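Local structure of putative branched chain amino acid ABC transporter, periplasmic amino acid-binding protein (Brucella ovis, 4XFK) at residues 195-209 and 223-237. The protein is a component of an amino-acid transport system, probably the periplasmic protein that binds leucine, isoleucine, valine, threonine and alanine. The protein carries 1 engineered substitution. Numbering follows the deposited sequence.
Sequences VNKIQDFSPYVAKIQ and NDLLLLMKAASGAGL
Phe-201, the N-cap residue of helix 202-209, lays its ring along helix 223-235, held between Leu-228 and Ile-198: Leu-228 CB stands 4.1 Å above the ring plane, near its margin, while Ile-198 CG2 is centred on the other side. Phe-201 CD2 comes within 3.8 Å of Leu-227 CB. With CG beside the backbone N (chi1 -83°), the ring reaches back toward Asp-224, and its edge atom CZ stands 3.6 Å from Asp-224 OD1, near the ring plane.

The buried carboxylate of Asp-224 is gripped by the loop before helix 202-209, directly and through water. Asn-196 N donates to Asp-224 OD2 over 2.8 Å, arriving from the syn side, 20° out of the carboxylate plane. Two waters donate to Asp-224 OD1: one also accepts from Ile-198 N, the other also donates to Ile-198 O. These bonds tie the irregular loop 196-198 to the first turn of helix 223-235.

Farther along, Val-205 fits as a knob into the hole formed by Leu-228, Ala-231, Ala-232 and Ala-235. Its two methyls divide the work: CG2 approaches Ala-231 CB at 3.8 Å, CG1 meets Ala-235 CB at 3.7 Å. With alanines lining this hole, the axes of the two short helical segments approach to 8.9 Å and cross at -61°. Beyond the Schellman motif at Gly-236, Leu-237 CD1 packs against Ile-208 CG2 and Gln-209 CG.

The pair belongs to the alpha/beta lobe of this periplasmic binding protein containing the parallel strands 158-164, 215-218 and 240-243. Phe-201 also makes an edge-to-face contact with His-193, Ile-208 leans on Tyr-160 of strand 158-164, Leu-228 rests on Phe-241 of strand 240-243, and helix 251-255 packs against Leu-226 and Met-229.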
ATOM      1  N   VAL A 195      -9.455  -7.697  14.782  1.00 12.89           N
ATOM      2  CA  VAL A 195      -9.363  -7.385  13.364  1.00 11.81           C
ATOM      3  C   VAL A 195     -10.576  -7.888  12.593  1.00 11.01           C
ATOM      4  O   VAL A 195     -10.896  -9.078  12.621  1.00 13.61           O
ATOM      5  CB  VAL A 195      -8.089  -7.999  12.748  1.00 15.20           C
ATOM      6  CG1 VAL A 195      -7.901  -7.519  11.318  1.00 17.50           C
ATOM      7  CG2 VAL A 195      -6.872  -7.652  13.600  1.00 16.94           C
ATOM      8  N   ASN A 196     -11.246  -6.964  11.912  1.00 11.39           N
ATOM      9  CA  ASN A 196     -12.335  -7.299  10.994  1.00 12.15           C
ATOM     10  C   ASN A 196     -13.448  -8.139  11.631  1.00 13.29           C
ATOM     11  O   ASN A 196     -13.937  -9.100  11.036  1.00 16.90           O
ATOM     12  CB  ASN A 196     -11.786  -8.003   9.748  1.00 15.54           C
ATOM     13  CG  ASN A 196     -12.778  -8.018   8.605  1.00 18.10           C
ATOM     14  OD1 ASN A 196     -13.517  -7.059   8.400  1.00 17.28           O
ATOM     15  ND2 ASN A 196     -12.812  -9.120   7.868  1.00 21.75           N
ATOM     16  N   LYS A 197     -13.843  -7.781  12.846  1.00 11.79           N
ATOM     17  CA  LYS A 197     -14.922  -8.493  13.524  1.00 13.73           C
ATOM     18  C   LYS A 197     -15.963  -7.570  14.142  1.00 14.08           C
ATOM     19  O   LYS A 197     -17.134  -7.926  14.235  1.00 16.60           O
ATOM     20  CB  LYS A 197     -14.365  -9.426  14.604  1.00 16.07           C
ATOM     21  CG  LYS A 197     -13.678 -10.676  14.066  1.00 20.03           C
ATOM     22  CD  LYS A 197     -14.627 -11.520  13.230  1.00 24.88           C
ATOM     23  CE  LYS A 197     -13.965 -12.810  12.756  1.00 28.15           C
ATOM     24  NZ  LYS A 197     -14.757 -13.497  11.689  1.00 30.18           N
ATOM     25  N   ILE A 198     -15.537  -6.391  14.579  1.00 11.25           N
ATOM     26  CA  ILE A 198     -16.431  -5.485  15.287  1.00 11.50           C
ATOM     27  C   ILE A 198     -17.468  -4.864  14.349  1.00 11.51           C
ATOM     28  O   ILE A 198     -17.119  -4.275  13.327  1.00 13.31           O
ATOM     29  CB  ILE A 198     -15.632  -4.390  15.988  1.00 11.62           C
ATOM     30  CG1 ILE A 198     -14.771  -4.997  17.105  1.00 13.17           C
ATOM     31  CG2 ILE A 198     -16.561  -3.306  16.514  1.00 11.29           C
ATOM     32  CD1 ILE A 198     -13.584  -4.139  17.491  1.00 15.10           C
ATOM     33  N   GLN A 199     -18.741  -4.997  14.702  1.00 12.36           N
ATOM     34  CA  GLN A 199     -19.816  -4.498  13.844  1.00 13.47           C
ATOM     35  C   GLN A 199     -20.391  -3.181  14.344  1.00 15.17           C
ATOM     36  O   GLN A 199     -21.170  -2.531  13.647  1.00 20.39           O
ATOM     37  CB  GLN A 199     -20.936  -5.535  13.718  1.00 15.66           C
ATOM     38  CG  GLN A 199     -20.487  -6.851  13.113  1.00 18.22           C
ATOM     39  CD  GLN A 199     -19.779  -6.671  11.782  1.00 20.60           C
ATOM     40  OE1 GLN A 199     -20.350  -6.137  10.828  1.00 24.39           O
ATOM     41  NE2 GLN A 199     -18.529  -7.115  11.710  1.00 19.15           N
ATOM     42  N   ASP A 200     -20.010  -2.798  15.556  1.00 14.74           N
ATOM     43  CA  ASP A 200     -20.507  -1.572  16.163  1.00 16.77           C
ATOM     44  C   ASP A 200     -19.364  -0.859  16.866  1.00 15.11           C
ATOM     45  O   ASP A 200     -18.914  -1.272  17.938  1.00 15.39           O
ATOM     46  CB  ASP A 200     -21.622  -1.887  17.163  1.00 19.62           C
ATOM     47  CG  ASP A 200     -22.325  -0.640  17.675  1.00 23.17           C
ATOM     48  OD1 ASP A 200     -21.790   0.478  17.513  1.00 22.94           O
ATOM     49  OD2 ASP A 200     -23.423  -0.776  18.247  1.00 27.26           O
ATOM     50  N   PHE A 201     -18.900   0.226  16.258  1.00 12.80           N
ATOM     51  CA  PHE A 201     -17.775   0.964  16.807  1.00 11.75           C
ATOM     52  C   PHE A 201     -18.185   2.077  17.766  1.00 12.19           C
ATOM     53  O   PHE A 201     -17.337   2.836  18.230  1.00 12.80           O
ATOM     54  CB  PHE A 201     -16.898   1.514  15.680  1.00 11.17           C
ATOM     55  CG  PHE A 201     -15.919   0.506  15.138  1.00  9.94           C
ATOM     56  CD1 PHE A 201     -14.659   0.365  15.716  1.00 11.52           C
ATOM     57  CD2 PHE A 201     -16.261  -0.317  14.074  1.00 10.87           C
ATOM     58  CE1 PHE A 201     -13.750  -0.564  15.231  1.00 11.00           C
ATOM     59  CE2 PHE A 201     -15.357  -1.245  13.584  1.00 11.09           C
ATOM     60  CZ  PHE A 201     -14.101  -1.369  14.167  1.00 10.76           C
ATOM     61  N   SER A 202     -19.475   2.171  18.076  1.00 14.13           N
ATOM     62  CA  SER A 202     -19.934   3.203  19.010  1.00 16.51           C
ATOM     63  C   SER A 202     -19.155   3.293  20.334  1.00 15.13           C
ATOM     64  O   SER A 202     -18.820   4.396  20.767  1.00 14.89           O
ATOM     65  CB  SER A 202     -21.442   3.094  19.267  1.00 18.06           C
ATOM     66  OG  SER A 202     -22.160   3.350  18.073  1.00 22.66           O
ATOM     67  N   PRO A 203     -18.852   2.148  20.983  1.00 15.19           N
ATOM     68  CA  PRO A 203     -18.124   2.280  22.256  1.00 16.38           C
ATOM     69  C   PRO A 203     -16.709   2.830  22.080  1.00 15.21           C
ATOM     70  O   PRO A 203     -16.165   3.479  22.980  1.00 16.45           O
ATOM     71  CB  PRO A 203     -18.056   0.842  22.779  1.00 17.71           C
ATOM     72  CG  PRO A 203     -19.137   0.122  22.074  1.00 18.04           C
ATOM     73  CD  PRO A 203     -19.283   0.759  20.741  1.00 16.13           C
ATOM     74  N   TYR A 204     -16.110   2.571  20.923  1.00 13.44           N
ATOM     75  CA  TYR A 204     -14.775   3.086  20.637  1.00 13.85           C
ATOM     76  C   TYR A 204     -14.817   4.581  20.356  1.00 14.27           C
ATOM     77  O   TYR A 204     -13.947   5.339  20.797  1.00 14.50           O
ATOM     78  CB  TYR A 204     -14.147   2.313  19.473  1.00 14.39           C
ATOM     79  CG  TYR A 204     -13.896   0.870  19.836  1.00 15.96           C
ATOM     80  CD1 TYR A 204     -12.718   0.492  20.469  1.00 17.51           C
ATOM     81  CD2 TYR A 204     -14.855  -0.110  19.587  1.00 16.50           C
ATOM     82  CE1 TYR A 204     -12.487  -0.819  20.823  1.00 18.35           C
ATOM     83  CE2 TYR A 204     -14.635  -1.427  19.944  1.00 17.66           C
ATOM     84  CZ  TYR A 204     -13.449  -1.774  20.560  1.00 18.83           C
ATOM     85  OH  TYR A 204     -13.230  -3.080  20.916  1.00 22.40           O
ATOM     86  N   VAL A 205     -15.845   5.007  19.631  1.00 12.83           N
ATOM     87  CA  VAL A 205     -16.053   6.424  19.393  1.00 13.05           C
ATOM     88  C   VAL A 205     -16.279   7.157  20.723  1.00 13.94           C
ATOM     89  O   VAL A 205     -15.765   8.255  20.928  1.00 13.77           O
ATOM     90  CB  VAL A 205     -17.188   6.660  18.372  1.00 14.03           C
ATOM     91  CG1 VAL A 205     -17.557   8.127  18.287  1.00 15.73           C
ATOM     92  CG2 VAL A 205     -16.756   6.138  17.003  1.00 14.99           C
ATOM     93  N   ALA A 206     -16.997   6.526  21.649  1.00 16.81           N
ATOM     94  CA  ALA A 206     -17.201   7.111  22.980  1.00 17.35           C
ATOM     95  C   ALA A 206     -15.870   7.314  23.724  1.00 16.84           C
ATOM     96  O   ALA A 206     -15.661   8.339  24.375  1.00 18.05           O
ATOM     97  CB  ALA A 206     -18.157   6.252  23.802  1.00 17.88           C
ATOM     98  N   LYS A 207     -14.972   6.338  23.618  1.00 16.93           N
ATOM     99  CA  LYS A 207     -13.646   6.444  24.229  1.00 17.54           C
ATOM    100  C   LYS A 207     -12.843   7.597  23.618  1.00 16.71           C
ATOM    101  O   LYS A 207     -12.166   8.347  24.333  1.00 19.18           O
ATOM    102  CB  LYS A 207     -12.868   5.134  24.082  1.00 19.74           C
ATOM    103  N   ILE A 208     -12.934   7.739  22.299  1.00 15.18           N
ATOM    104  CA  ILE A 208     -12.267   8.829  21.596  1.00 14.38           C
ATOM    105  C   ILE A 208     -12.817  10.176  22.057  1.00 15.25           C
ATOM    106  O   ILE A 208     -12.061  11.113  22.327  1.00 15.73           O
ATOM    107  CB  ILE A 208     -12.416   8.668  20.076  1.00 12.52           C
ATOM    108  CG1 ILE A 208     -11.609   7.455  19.616  1.00 13.67           C
ATOM    109  CG2 ILE A 208     -11.955   9.927  19.344  1.00 12.82           C
ATOM    110  CD1 ILE A 208     -11.910   7.016  18.197  1.00 12.82           C
ATOM    111  N   GLN A 209     -14.134  10.268  22.187  1.00 15.79           N
ATOM    112  CA  GLN A 209     -14.738  11.495  22.691  1.00 17.86           C
ATOM    113  C   GLN A 209     -14.250  11.857  24.096  1.00 18.99           C
ATOM    114  O   GLN A 209     -13.995  13.024  24.378  1.00 20.75           O
ATOM    115  CB  GLN A 209     -16.261  11.395  22.641  1.00 20.38           C
ATOM    116  CG  GLN A 209     -16.803  11.400  21.223  1.00 22.34           C
ATOM    117  CD  GLN A 209     -18.304  11.248  21.176  1.00 25.17           C
ATOM    118  OE1 GLN A 209     -18.862  10.302  21.737  1.00 27.82           O
ATOM    119  NE2 GLN A 209     -18.973  12.184  20.513  1.00 25.93           N
ATOM    120  N   ASN A 223     -13.897  -2.911   6.755  1.00  9.41           N
ATOM    121  CA  ASN A 223     -14.944  -2.586   7.722  1.00 10.32           C
ATOM    122  C   ASN A 223     -14.443  -1.859   8.966  1.00  9.75           C
ATOM    123  O   ASN A 223     -15.168  -1.056   9.549  1.00  8.83           O
ATOM    124  CB  ASN A 223     -15.697  -3.857   8.114  1.00 12.04           C
ATOM    125  CG  ASN A 223     -16.280  -4.550   6.922  1.00 18.53           C
ATOM    126  OD1 ASN A 223     -15.979  -5.716   6.648  1.00 24.38           O
ATOM    127  ND2 ASN A 223     -17.099  -3.826   6.176  1.00 17.28           N
ATOM    128  N   ASP A 224     -13.202  -2.124   9.360  1.00  8.57           N
ATOM    129  CA  ASP A 224     -12.640  -1.505  10.553  1.00  8.53           C
ATOM    130  C   ASP A 224     -12.455   0.000  10.395  1.00  7.83           C
ATOM    131  O   ASP A 224     -12.320   0.701  11.397  1.00  8.59           O
ATOM    132  CB  ASP A 224     -11.322  -2.163  10.935  1.00  8.87           C
ATOM    133  CG  ASP A 224     -11.510  -3.532  11.548  1.00  9.20           C
ATOM    134  OD1 ASP A 224     -12.641  -3.862  11.972  1.00 10.42           O
ATOM    135  OD2 ASP A 224     -10.517  -4.272  11.628  1.00  9.83           O
ATOM    136  N   LEU A 225     -12.401   0.500   9.156  1.00  8.64           N
ATOM    137  CA  LEU A 225     -12.498   1.944   8.941  1.00  7.26           C
ATOM    138  C   LEU A 225     -13.908   2.362   8.500  1.00  7.75           C
ATOM    139  O   LEU A 225     -14.433   3.342   9.003  1.00  9.07           O
ATOM    140  CB  LEU A 225     -11.421   2.489   7.991  1.00  7.53           C
ATOM    141  CG  LEU A 225     -11.337   4.020   7.893  1.00  8.87           C
ATOM    142  CD1 LEU A 225     -11.223   4.668   9.276  1.00  9.91           C
ATOM    143  CD2 LEU A 225     -10.161   4.432   7.027  1.00  8.95           C
ATOM    144  N   LEU A 226     -14.529   1.610   7.591  1.00  8.87           N
ATOM    145  CA  LEU A 226     -15.873   1.944   7.112  1.00  9.55           C
ATOM    146  C   LEU A 226     -16.876   2.094   8.258  1.00  8.20           C
ATOM    147  O   LEU A 226     -17.629   3.074   8.317  1.00  9.25           O
ATOM    148  CB  LEU A 226     -16.367   0.886   6.115  1.00 12.33           C
ATOM    149  CG  LEU A 226     -15.642   0.789   4.767  1.00 15.81           C
ATOM    150  CD1 LEU A 226     -15.922  -0.544   4.074  1.00 16.76           C
ATOM    151  CD2 LEU A 226     -16.041   1.944   3.864  1.00 16.11           C
ATOM    152  N   LEU A 227     -16.886   1.128   9.172  1.00  9.06           N
ATOM    153  CA  LEU A 227     -17.869   1.136  10.253  1.00 10.27           C
ATOM    154  C   LEU A 227     -17.461   2.079  11.376  1.00  9.89           C
ATOM    155  O   LEU A 227     -18.310   2.593  12.104  1.00 12.00           O
ATOM    156  CB  LEU A 227     -18.113  -0.275  10.790  1.00 10.93           C
ATOM    157  CG  LEU A 227     -18.694  -1.270   9.784  1.00 12.16           C
ATOM    158  CD1 LEU A 227     -18.915  -2.622  10.445  1.00 13.19           C
ATOM    159  CD2 LEU A 227     -19.983  -0.730   9.138  1.00 13.54           C
ATOM    160  N   LEU A 228     -16.157   2.308  11.512  1.00  9.82           N
ATOM    161  CA  LEU A 228     -15.657   3.300  12.450  1.00 10.16           C
ATOM    162  C   LEU A 228     -16.109   4.700  12.014  1.00 10.43           C
ATOM    163  O   LEU A 228     -16.575   5.497  12.838  1.00 11.09           O
ATOM    164  CB  LEU A 228     -14.130   3.213  12.543  1.00 11.69           C
ATOM    165  CG  LEU A 228     -13.430   4.240  13.437  1.00 11.59           C
ATOM    166  CD1 LEU A 228     -13.992   4.255  14.862  1.00 13.31           C
ATOM    167  CD2 LEU A 228     -11.918   3.978  13.445  1.00 11.98           C
ATOM    168  N   MET A 229     -15.980   4.998  10.721  1.00  9.95           N
ATOM    169  CA  MET A 229     -16.442   6.276  10.178  0.63  9.56           C
ATOM    170  C   MET A 229     -17.946   6.443  10.371  1.00  9.84           C
ATOM    171  O   MET A 229     -18.423   7.518  10.733  1.00 12.03           O
ATOM    172  CB  MET A 229     -16.093   6.407   8.690  0.63 11.50           C
ATOM    173  CG  MET A 229     -14.604   6.512   8.396  0.63 11.34           C
ATOM    174  SD  MET A 229     -13.764   7.817   9.324  0.63 12.93           S
ATOM    175  CE  MET A 229     -14.452   9.290   8.561  0.63 13.85           C
ATOM    176  N   LYS A 230     -18.699   5.376  10.125  1.00 10.63           N
ATOM    177  CA  LYS A 230     -20.147   5.429  10.301  1.00 11.61           C
ATOM    178  C   LYS A 230     -20.531   5.750  11.749  1.00 11.79           C
ATOM    179  O   LYS A 230     -21.412   6.577  12.003  1.00 12.62           O
ATOM    180  CB  LYS A 230     -20.788   4.114   9.858  1.00 12.88           C
ATOM    181  CG  LYS A 230     -22.301   4.129   9.917  1.00 17.28           C
ATOM    182  CD  LYS A 230     -22.891   2.904   9.255  1.00 21.22           C
ATOM    183  CE  LYS A 230     -24.406   2.937   9.338  1.00 24.54           C
ATOM    184  NZ  LYS A 230     -25.009   1.865   8.512  1.00 27.77           N
ATOM    185  N   ALA A 231     -19.873   5.088  12.696  1.00 12.43           N
ATOM    186  CA  ALA A 231     -20.122   5.338  14.113  1.00 11.41           C
ATOM    187  C   ALA A 231     -19.728   6.763  14.495  1.00 10.61           C
ATOM    188  O   ALA A 231     -20.436   7.425  15.259  1.00 12.74           O
ATOM    189  CB  ALA A 231     -19.381   4.324  14.973  1.00 12.68           C
ATOM    190  N   ALA A 232     -18.604   7.237  13.959  1.00 10.44           N
ATOM    191  CA  ALA A 232     -18.165   8.612  14.195  1.00 11.57           C
ATOM    192  C   ALA A 232     -19.217   9.591  13.686  1.00 11.09           C
ATOM    193  O   ALA A 232     -19.547  10.568  14.362  1.00 12.43           O
ATOM    194  CB  ALA A 232     -16.815   8.871  13.529  1.00 11.55           C
ATOM    195  N   SER A 233     -19.764   9.311  12.507  1.00 11.44           N
ATOM    196  CA  SER A 233     -20.795  10.164  11.926  1.00 12.88           C
ATOM    197  C   SER A 233     -22.052  10.196  12.797  1.00 12.09           C
ATOM    198  O   SER A 233     -22.603  11.264  13.071  1.00 13.48           O
ATOM    199  CB  SER A 233     -21.148   9.687  10.517  1.00 14.41           C
ATOM    200  OG  SER A 233     -22.089  10.559   9.916  1.00 15.89           O
ATOM    201  N   GLY A 234     -22.504   9.028  13.240  1.00 13.33           N
ATOM    202  CA  GLY A 234     -23.675   8.949  14.097  1.00 14.65           C
ATOM    203  C   GLY A 234     -23.521   9.714  15.400  1.00 14.91           C
ATOM    204  O   GLY A 234     -24.505  10.224  15.938  1.00 17.09           O
ATOM    205  N   ALA A 235     -22.289   9.797  15.902  1.00 13.64           N
ATOM    206  CA  ALA A 235     -22.002  10.461  17.171  1.00 14.17           C
ATOM    207  C   ALA A 235     -21.689  11.947  16.997  1.00 14.80           C
ATOM    208  O   ALA A 235     -21.550  12.677  17.978  1.00 16.87           O
ATOM    209  CB  ALA A 235     -20.838   9.766  17.873  1.00 16.17           C
ATOM    210  N   GLY A 236     -21.571  12.394  15.751  1.00 14.27           N
ATOM    211  CA  GLY A 236     -21.187  13.771  15.480  1.00 14.17           C
ATOM    212  C   GLY A 236     -19.776  14.090  15.944  1.00 14.40           C
ATOM    213  O   GLY A 236     -19.496  15.198  16.408  1.00 15.71           O
ATOM    214  N   LEU A 237     -18.880  13.116  15.812  1.00 14.67           N
ATOM    215  CA  LEU A 237     -17.502  13.270  16.273  1.00 13.56           C
ATOM    216  C   LEU A 237     -16.850  14.501  15.671  1.00 14.62           C
ATOM    217  O   LEU A 237     -16.949  14.737  14.463  1.00 15.28           O
ATOM    218  CB  LEU A 237     -16.684  12.034  15.915  1.00 15.69           C
ATOM    219  CG  LEU A 237     -15.217  12.050  16.344  1.00 16.82           C
ATOM    220  CD1 LEU A 237     -15.082  11.853  17.852  1.00 17.39           C
ATOM    221  CD2 LEU A 237     -14.431  10.990  15.578  1.00 18.77           C
TER
HETATM  222  O   HOH W   1     -11.953  -4.652   8.671  1.00 12.63           O
HETATM  223  O   HOH W   2     -12.919  -5.418  14.118  1.00  9.32           O
HETATM  224  O   HOH W   3     -15.266  -4.532  11.307  1.00 13.45           O
HETATM  225  O   HOH W   4     -20.033   1.088  13.698  1.00 16.63           O
HETATM  226  O   HOH W   5     -21.682   6.236  17.350  1.00 21.43           O
HETATM  227  O   HOH W   6     -22.082  12.076  20.611  1.00 38.23           O